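PDB 2FFI: 2-pyrone-4,6-dicarboxylic acid hydrolase, putative from Pseudomonas putida, which is of unproven function but probably hydrolyses the lactone 2-pyrone-4,6-dicarboxylate, as a TIM-barrel member of the amidohydrolase family. Local coordinates for residues G169-R174 against Y202-S207; L231-D236 against V246-A251. One frame throughout, in Å; residues are numbered along the deposited sequence.

Both contacts belong to the same TIM barrel, with centres about 15 Å apart, but they sit at different depths. Interaction 1 joins two loops that follow neighbouring strands, 163-165 and 194-199; it is partly buried and rich in arginine, with a single backbone hydrogen bond crossing between the loops. Interaction 2 is fully buried and smaller, and sets the end of strand 231-234 against the start of helix 248-258 through aromatic rings, a serine and an alanine. The two are tied directly: R203 NE of interaction 1 forms a salt bridge with D236 OD1 of interaction 2 at 2.7 Å, and the ring of Y202 packs on V246.

Interaction 1 of 2, residues G169-R174 against Y202-S207; sequences GRPDAR and YRLQGS
A173 N donates to L204 O at 3.0 Å, with an N-H...O angle of 149°; it is the one hydrogen bond between the two segments, and it pairs them where their CA atoms come nearest. Beside it the methyl of A173 rests on L204 CB, and further along the leucine, CD1 reaches P171 CD at 4.0 Å. F214 and N211 of helix 208-225 pack against this apolar patch.

The other half of the contact is built from arginines. R170 turns at its second torsion (chi2 78°), which carries its guanidinium over R203: R203 CB sits 3.6 Å from the guanidinium plane, over its centre. NH2 of R170 also comes near R203 O, but the angle is too poor for a hydrogen bond. The two guanidinium planes are 44° apart, with R170 NH1 and R203 NH2 separated by 4.1 Å. R203 sends its own polar end elsewhere, NE to the carboxylate of D236 and NH1 to T240 O, and makes a long, weak ion pair with a phosphate ion, probably from the crystallisation liquor. An alanine in place of R170 takes away the flat group over R203 CB, and would probably leave that part of the R203 side chain uncovered on this side.

At the outer end R174 NH1 makes a salt bridge with D172 OD1 at 2.9 Å. That pairing probably helps to lay the R174 guanidinium across the peptide of Q205, whose O lies over its face instead of in line with an N-H. D172 OD1 in turn touches Q205 CB at 3.8 Å.

The loops after neighbouring strands 163-165 and 194-199 thus pack side by side at the C-terminal end of the barrel, the end where the active site lies in TIM-barrel enzymes, amidohydrolases included.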
ATOM      1  N   GLY A 169      -0.985  -3.808   9.051  1.00 11.31           N
ATOM      2  CA  GLY A 169      -1.124  -2.816  10.090  1.00 14.61           C
ATOM      3  C   GLY A 169       0.202  -2.667  10.803  1.00 16.86           C
ATOM      4  O   GLY A 169       0.295  -1.985  11.825  1.00 17.72           O
ATOM      5  N   ARG A 170       1.232  -3.308  10.254  1.00 18.66           N
ATOM      6  CA  ARG A 170       2.574  -3.248  10.815  1.00 19.99           C
ATOM      7  C   ARG A 170       2.555  -3.627  12.293  1.00 21.24           C
ATOM      8  O   ARG A 170       2.997  -2.868  13.149  1.00 22.30           O
ATOM      9  CB  ARG A 170       3.135  -1.841  10.652  1.00 20.17           C
ATOM     10  CG  ARG A 170       4.627  -1.764  10.398  1.00 22.96           C
ATOM     11  CD  ARG A 170       4.973  -2.089   8.953  1.00 23.03           C
ATOM     12  NE  ARG A 170       6.275  -1.557   8.558  1.00 22.74           N
ATOM     13  CZ  ARG A 170       7.429  -1.888   9.131  1.00 22.91           C
ATOM     14  NH1 ARG A 170       8.577  -1.354   8.701  1.00 22.82           N
ATOM     15  NH2 ARG A 170       7.431  -2.755  10.133  1.00 20.76           N
ATOM     16  N   PRO A 171       2.009  -4.801  12.618  1.00 22.27           N
ATOM     17  CA  PRO A 171       1.960  -5.241  14.009  1.00 23.83           C
ATOM     18  C   PRO A 171       3.290  -5.921  14.324  1.00 25.46           C
ATOM     19  O   PRO A 171       4.197  -5.938  13.483  1.00 24.94           O
ATOM     20  CB  PRO A 171       0.786  -6.220  14.009  1.00 23.51           C
ATOM     21  CG  PRO A 171       0.968  -6.905  12.693  1.00 22.73           C
ATOM     22  CD  PRO A 171       1.289  -5.748  11.750  1.00 23.10           C
ATOM     23  N   ASP A 172       3.387  -6.490  15.520  1.00 27.45           N
ATOM     24  CA  ASP A 172       4.593  -7.182  15.983  1.00 30.42           C
ATOM     25  C   ASP A 172       4.400  -8.700  15.867  1.00 31.46           C
ATOM     26  O   ASP A 172       3.682  -9.289  16.674  1.00 31.89           O
ATOM     27  CB  ASP A 172       4.846  -6.829  17.453  1.00 32.02           C
ATOM     28  CG  ASP A 172       6.267  -6.356  17.718  1.00 34.41           C
ATOM     29  OD1 ASP A 172       7.226  -7.110  17.421  1.00 34.12           O
ATOM     30  OD2 ASP A 172       6.419  -5.223  18.237  1.00 35.47           O
ATOM     31  N   ALA A 173       5.045  -9.332  14.889  1.00 31.97           N
ATOM     32  CA  ALA A 173       4.922 -10.782  14.689  1.00 32.53           C
ATOM     33  C   ALA A 173       5.161 -11.590  15.964  1.00 33.57           C
ATOM     34  O   ALA A 173       4.564 -12.653  16.157  1.00 33.82           O
ATOM     35  CB  ALA A 173       5.881 -11.245  13.608  1.00 32.89           C
ATOM     36  N   ARG A 174       6.044 -11.101  16.826  1.00 33.46           N
ATOM     37  CA  ARG A 174       6.324 -11.803  18.070  1.00 34.12           C
ATOM     38  C   ARG A 174       5.576 -11.135  19.221  1.00 34.97           C
ATOM     39  O   ARG A 174       6.193 -10.651  20.168  1.00 35.90           O
ATOM     40  CB  ARG A 174       7.833 -11.806  18.340  1.00 34.02           C
ATOM     41  CG  ARG A 174       8.572 -10.516  17.973  1.00 31.17           C
ATOM     42  CD  ARG A 174       9.995 -10.613  18.487  1.00 29.94           C
ATOM     43  NE  ARG A 174      10.929  -9.659  17.904  1.00 28.10           N
ATOM     44  CZ  ARG A 174      10.805  -8.338  17.960  1.00 28.21           C
ATOM     45  NH1 ARG A 174       9.769  -7.786  18.575  1.00 27.04           N
ATOM     46  NH2 ARG A 174      11.735  -7.566  17.408  1.00 28.22           N
ATOM     47  N   TYR A 202       7.940  -9.597   5.836  1.00 14.76           N
ATOM     48  CA  TYR A 202       9.313  -9.496   6.321  1.00 15.55           C
ATOM     49  C   TYR A 202       9.578  -8.214   7.106  1.00 17.28           C
ATOM     50  O   TYR A 202      10.726  -7.906   7.436  1.00 19.18           O
ATOM     51  CB  TYR A 202      10.301  -9.581   5.170  1.00 13.73           C
ATOM     52  CG  TYR A 202      10.004  -8.622   4.059  1.00 14.39           C
ATOM     53  CD1 TYR A 202       9.256  -9.024   2.954  1.00 13.76           C
ATOM     54  CD2 TYR A 202      10.481  -7.312   4.101  1.00 14.88           C
ATOM     55  CE1 TYR A 202       8.993  -8.149   1.912  1.00 15.62           C
ATOM     56  CE2 TYR A 202      10.222  -6.424   3.065  1.00 16.25           C
ATOM     57  CZ  TYR A 202       9.478  -6.850   1.967  1.00 16.41           C
ATOM     58  OH  TYR A 202       9.225  -5.990   0.919  1.00 16.93           O
ATOM     59  N   ARG A 203       8.516  -7.474   7.413  1.00 17.15           N
ATOM     60  CA  ARG A 203       8.632  -6.228   8.167  1.00 15.99           C
ATOM     61  C   ARG A 203       8.092  -6.361   9.589  1.00 17.04           C
ATOM     62  O   ARG A 203       8.203  -5.440  10.394  1.00 17.49           O
ATOM     63  CB  ARG A 203       7.879  -5.114   7.438  1.00 13.22           C
ATOM     64  CG  ARG A 203       8.560  -4.659   6.171  1.00 13.45           C
ATOM     65  CD  ARG A 203       7.809  -3.519   5.515  1.00 10.29           C
ATOM     66  NE  ARG A 203       8.370  -3.169   4.213  1.00  9.81           N
ATOM     67  CZ  ARG A 203       9.511  -2.507   4.035  1.00 11.01           C
ATOM     68  NH1 ARG A 203       9.931  -2.233   2.805  1.00 10.21           N
ATOM     69  NH2 ARG A 203      10.230  -2.116   5.080  1.00 10.00           N
ATOM     70  N   LEU A 204       7.517  -7.516   9.898  1.00 17.59           N
ATOM     71  CA  LEU A 204       6.942  -7.749  11.211  1.00 19.01           C
ATOM     72  C   LEU A 204       7.902  -7.873  12.392  1.00 20.14           C
ATOM     73  O   LEU A 204       7.558  -8.492  13.398  1.00 19.50           O
ATOM     74  CB  LEU A 204       6.020  -8.972  11.152  1.00 18.49           C
ATOM     75  CG  LEU A 204       4.631  -8.739  10.522  1.00 21.07           C
ATOM     76  CD1 LEU A 204       4.524  -7.308   9.968  1.00 19.86           C
ATOM     77  CD2 LEU A 204       4.365  -9.770   9.421  1.00 19.07           C
ATOM     78  N   GLN A 205       9.090  -7.277  12.277  1.00 21.85           N
ATOM     79  CA  GLN A 205      10.085  -7.294  13.357  1.00 24.29           C
ATOM     80  C   GLN A 205      10.428  -8.672  13.884  1.00 24.97           C
ATOM     81  O   GLN A 205      10.857  -8.814  15.028  1.00 24.34           O
ATOM     82  CB  GLN A 205       9.615  -6.456  14.548  1.00 24.15           C
ATOM     83  CG  GLN A 205      10.256  -5.099  14.647  1.00 26.39           C
ATOM     84  CD  GLN A 205       9.984  -4.267  13.423  1.00 28.89           C
ATOM     85  OE1 GLN A 205      10.776  -4.246  12.468  1.00 29.10           O
ATOM     86  NE2 GLN A 205       8.845  -3.578  13.432  1.00 30.44           N
ATOM     87  N   GLY A 206      10.244  -9.692  13.068  1.00 25.98           N
ATOM     88  CA  GLY A 206      10.551 -11.023  13.544  1.00 27.28           C
ATOM     89  C   GLY A 206      11.396 -11.827  12.587  1.00 28.43           C
ATOM     90  O   GLY A 206      11.950 -11.301  11.610  1.00 27.73           O
ATOM     91  N   SER A 207      11.495 -13.118  12.884  1.00 28.48           N
ATOM     92  CA  SER A 207      12.261 -14.047  12.064  1.00 29.23           C
ATOM     93  C   SER A 207      11.376 -14.478  10.903  1.00 28.83           C
ATOM     94  O   SER A 207      10.167 -14.626  11.066  1.00 28.15           O
ATOM     95  CB  SER A 207      12.655 -15.268  12.889  1.00 29.10           C
ATOM     96  OG  SER A 207      11.496 -15.925  13.344  1.00 29.14           O
TER

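Interaction 2 of 2, residues L231-D236 against V246-A251; sequences LMWGSD and VSFGSA
F248 and S235 meet where the strand 231-234 gives way, through a connecting loop, to helix 248-258, a beta-alpha unit of the TIM barrel. Start at F248 CB: the first torsion, -149°, some 30° short of fully anti to the backbone N, carries CG and the ring from the first turn of the helix toward the strand end. CD1 skirts the serine, and CE1 comes closest to it, 3.4 Å from S235 OG. CZ, at the tip, lies 3.7 Å from S235 CB. That CB sits over the ring face, 4.0 Å from the centroid and 26° off the normal, a CH-pi contact. On the other flank CE2 meets W233 CH2 at 4.0 Å, arriving at the edge of the indole. Y45, Q48 and L49 of helix 42-51 also pack against the F248 side chain.

S235 OG does not depend on the phenyl ring for a polar partner, since it hydrogen-bonds to D16 OD1. W233 is enclosed in the same aromatic cluster, stacked with F54 and edge-to-face with F255.

The helix that presents F248 begins with a capping box. S250 N donates to S247 OG, and S247 N returns a bond of 2.9 Å to S250 OG. One turn after F248, A251 brings its methyl to the indole, CB standing 4.5 Å from W233 CZ2.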
ATOM      1  N   LEU A 231      -9.233  -7.318   1.681  1.00 22.35           N
ATOM      2  CA  LEU A 231      -7.829  -7.665   1.829  1.00 19.49           C
ATOM      3  C   LEU A 231      -7.180  -7.850   0.457  1.00 20.06           C
ATOM      4  O   LEU A 231      -7.725  -8.534  -0.407  1.00 20.38           O
ATOM      5  CB  LEU A 231      -7.690  -8.941   2.650  1.00 17.80           C
ATOM      6  CG  LEU A 231      -7.911  -8.787   4.161  1.00 18.10           C
ATOM      7  CD1 LEU A 231      -9.334  -8.405   4.417  1.00 18.58           C
ATOM      8  CD2 LEU A 231      -7.598 -10.093   4.896  1.00 17.16           C
HETATM    9  N   MSE A 232      -6.020  -7.232   0.252  1.00 19.12           N
HETATM   10  CA  MSE A 232      -5.321  -7.356  -1.022  1.00 19.63           C
HETATM   11  C   MSE A 232      -3.832  -7.577  -0.806  1.00 18.05           C
HETATM   12  O   MSE A 232      -3.250  -7.061   0.149  1.00 17.71           O
HETATM   13  CB  MSE A 232      -5.520  -6.108  -1.874  1.00 22.23           C
HETATM   14  CG  MSE A 232      -4.760  -4.908  -1.385  1.00 27.12           C
HETATM   15 SE   MSE A 232      -5.641  -3.280  -1.916  1.00 36.59          SE
HETATM   16  CE  MSE A 232      -6.370  -2.831  -0.204  1.00 30.02           C
ATOM     17  N   TRP A 233      -3.216  -8.337  -1.704  1.00 15.09           N
ATOM     18  CA  TRP A 233      -1.791  -8.628  -1.598  1.00 13.29           C
ATOM     19  C   TRP A 233      -0.880  -7.617  -2.270  1.00 10.81           C
ATOM     20  O   TRP A 233      -1.167  -7.133  -3.362  1.00 10.92           O
ATOM     21  CB  TRP A 233      -1.483 -10.004  -2.194  1.00 12.34           C
ATOM     22  CG  TRP A 233      -0.015 -10.341  -2.208  1.00 10.35           C
ATOM     23  CD1 TRP A 233       0.699 -10.956  -1.217  1.00  9.74           C
ATOM     24  CD2 TRP A 233       0.916 -10.095  -3.285  1.00  7.78           C
ATOM     25  NE1 TRP A 233       2.014 -11.112  -1.616  1.00  9.66           N
ATOM     26  CE2 TRP A 233       2.169 -10.599  -2.877  1.00  5.02           C
ATOM     27  CE3 TRP A 233       0.807  -9.499  -4.554  1.00  5.58           C
ATOM     28  CZ2 TRP A 233       3.304 -10.533  -3.689  1.00  5.04           C
ATOM     29  CZ3 TRP A 233       1.947  -9.427  -5.367  1.00  4.25           C
ATOM     30  CH2 TRP A 233       3.176  -9.947  -4.929  1.00  4.71           C
ATOM     31  N   GLY A 234       0.238  -7.326  -1.616  1.00  9.78           N
ATOM     32  CA  GLY A 234       1.214  -6.410  -2.180  1.00  9.77           C
ATOM     33  C   GLY A 234       2.597  -7.042  -2.223  1.00  9.64           C
ATOM     34  O   GLY A 234       2.902  -7.897  -1.408  1.00 10.89           O
ATOM     35  N   SER A 235       3.437  -6.658  -3.171  1.00 10.07           N
ATOM     36  CA  SER A 235       4.764  -7.241  -3.218  1.00 12.87           C
ATOM     37  C   SER A 235       5.705  -6.364  -2.390  1.00 14.65           C
ATOM     38  O   SER A 235       6.633  -6.857  -1.738  1.00 16.46           O
ATOM     39  CB  SER A 235       5.266  -7.318  -4.659  1.00 14.76           C
ATOM     40  OG  SER A 235       5.332  -6.031  -5.256  1.00 15.68           O
ATOM     41  N   ASP A 236       5.463  -5.058  -2.430  1.00 13.67           N
ATOM     42  CA  ASP A 236       6.274  -4.095  -1.695  1.00 13.62           C
ATOM     43  C   ASP A 236       7.649  -3.924  -2.317  1.00 12.27           C
ATOM     44  O   ASP A 236       8.573  -3.417  -1.683  1.00 13.31           O
ATOM     45  CB  ASP A 236       6.435  -4.518  -0.237  1.00 12.89           C
ATOM     46  CG  ASP A 236       6.932  -3.393   0.624  1.00 13.35           C
ATOM     47  OD1 ASP A 236       7.499  -3.661   1.701  1.00 16.41           O
ATOM     48  OD2 ASP A 236       6.737  -2.229   0.218  1.00 11.50           O
ATOM     49  N   VAL A 246      14.974 -10.175   0.508  1.00 22.60           N
ATOM     50  CA  VAL A 246      13.756 -10.334  -0.272  1.00 19.01           C
ATOM     51  C   VAL A 246      13.807  -9.932  -1.731  1.00 17.19           C
ATOM     52  O   VAL A 246      14.520  -8.998  -2.118  1.00 19.29           O
ATOM     53  CB  VAL A 246      12.606  -9.538   0.382  1.00 19.57           C
ATOM     54  CG1 VAL A 246      11.278  -9.902  -0.259  1.00 19.18           C
ATOM     55  CG2 VAL A 246      12.576  -9.808   1.883  1.00 17.92           C
ATOM     56  N   SER A 247      13.027 -10.653  -2.532  1.00 14.18           N
ATOM     57  CA  SER A 247      12.898 -10.409  -3.971  1.00 11.57           C
ATOM     58  C   SER A 247      11.439 -10.668  -4.337  1.00  8.94           C
ATOM     59  O   SER A 247      10.693 -11.274  -3.569  1.00  4.87           O
ATOM     60  CB  SER A 247      13.784 -11.366  -4.768  1.00 13.88           C
ATOM     61  OG  SER A 247      13.311 -12.706  -4.672  1.00 14.07           O
ATOM     62  N   PHE A 248      11.028 -10.203  -5.507  1.00  8.01           N
ATOM     63  CA  PHE A 248       9.655 -10.407  -5.940  1.00  7.58           C
ATOM     64  C   PHE A 248       9.282 -11.885  -5.792  1.00  7.30           C
ATOM     65  O   PHE A 248       8.218 -12.224  -5.266  1.00  8.95           O
ATOM     66  CB  PHE A 248       9.489  -9.966  -7.396  1.00  8.77           C
ATOM     67  CG  PHE A 248       8.118  -9.435  -7.705  1.00  7.36           C
ATOM     68  CD1 PHE A 248       7.890  -8.068  -7.834  1.00  6.02           C
ATOM     69  CD2 PHE A 248       7.046 -10.307  -7.816  1.00  5.85           C
ATOM     70  CE1 PHE A 248       6.607  -7.593  -8.052  1.00  8.49           C
ATOM     71  CE2 PHE A 248       5.769  -9.844  -8.032  1.00  7.01           C
ATOM     72  CZ  PHE A 248       5.538  -8.492  -8.155  1.00  6.93           C
ATOM     73  N   GLY A 249      10.157 -12.770  -6.249  1.00  6.46           N
ATOM     74  CA  GLY A 249       9.877 -14.187  -6.113  1.00  7.27           C
ATOM     75  C   GLY A 249       9.756 -14.671  -4.677  1.00  9.06           C
ATOM     76  O   GLY A 249       8.843 -15.438  -4.363  1.00  9.72           O
ATOM     77  N   SER A 250      10.670 -14.246  -3.797  1.00 10.87           N
ATOM     78  CA  SER A 250      10.623 -14.672  -2.400  1.00  9.80           C
ATOM     79  C   SER A 250       9.378 -14.102  -1.739  1.00 12.25           C
ATOM     80  O   SER A 250       8.893 -14.647  -0.751  1.00 14.78           O
ATOM     81  CB  SER A 250      11.868 -14.219  -1.635  1.00 10.94           C
ATOM     82  OG  SER A 250      11.793 -12.882  -1.179  1.00 10.74           O
ATOM     83  N   ALA A 251       8.842 -13.014  -2.288  1.00 12.20           N
ATOM     84  CA  ALA A 251       7.638 -12.420  -1.736  1.00 11.18           C
ATOM     85  C   ALA A 251       6.418 -13.259  -2.143  1.00 12.69           C
ATOM     86  O   ALA A 251       5.538 -13.518  -1.319  1.00 11.98           O
ATOM     87  CB  ALA A 251       7.499 -10.993  -2.229  1.00 12.29           C
TER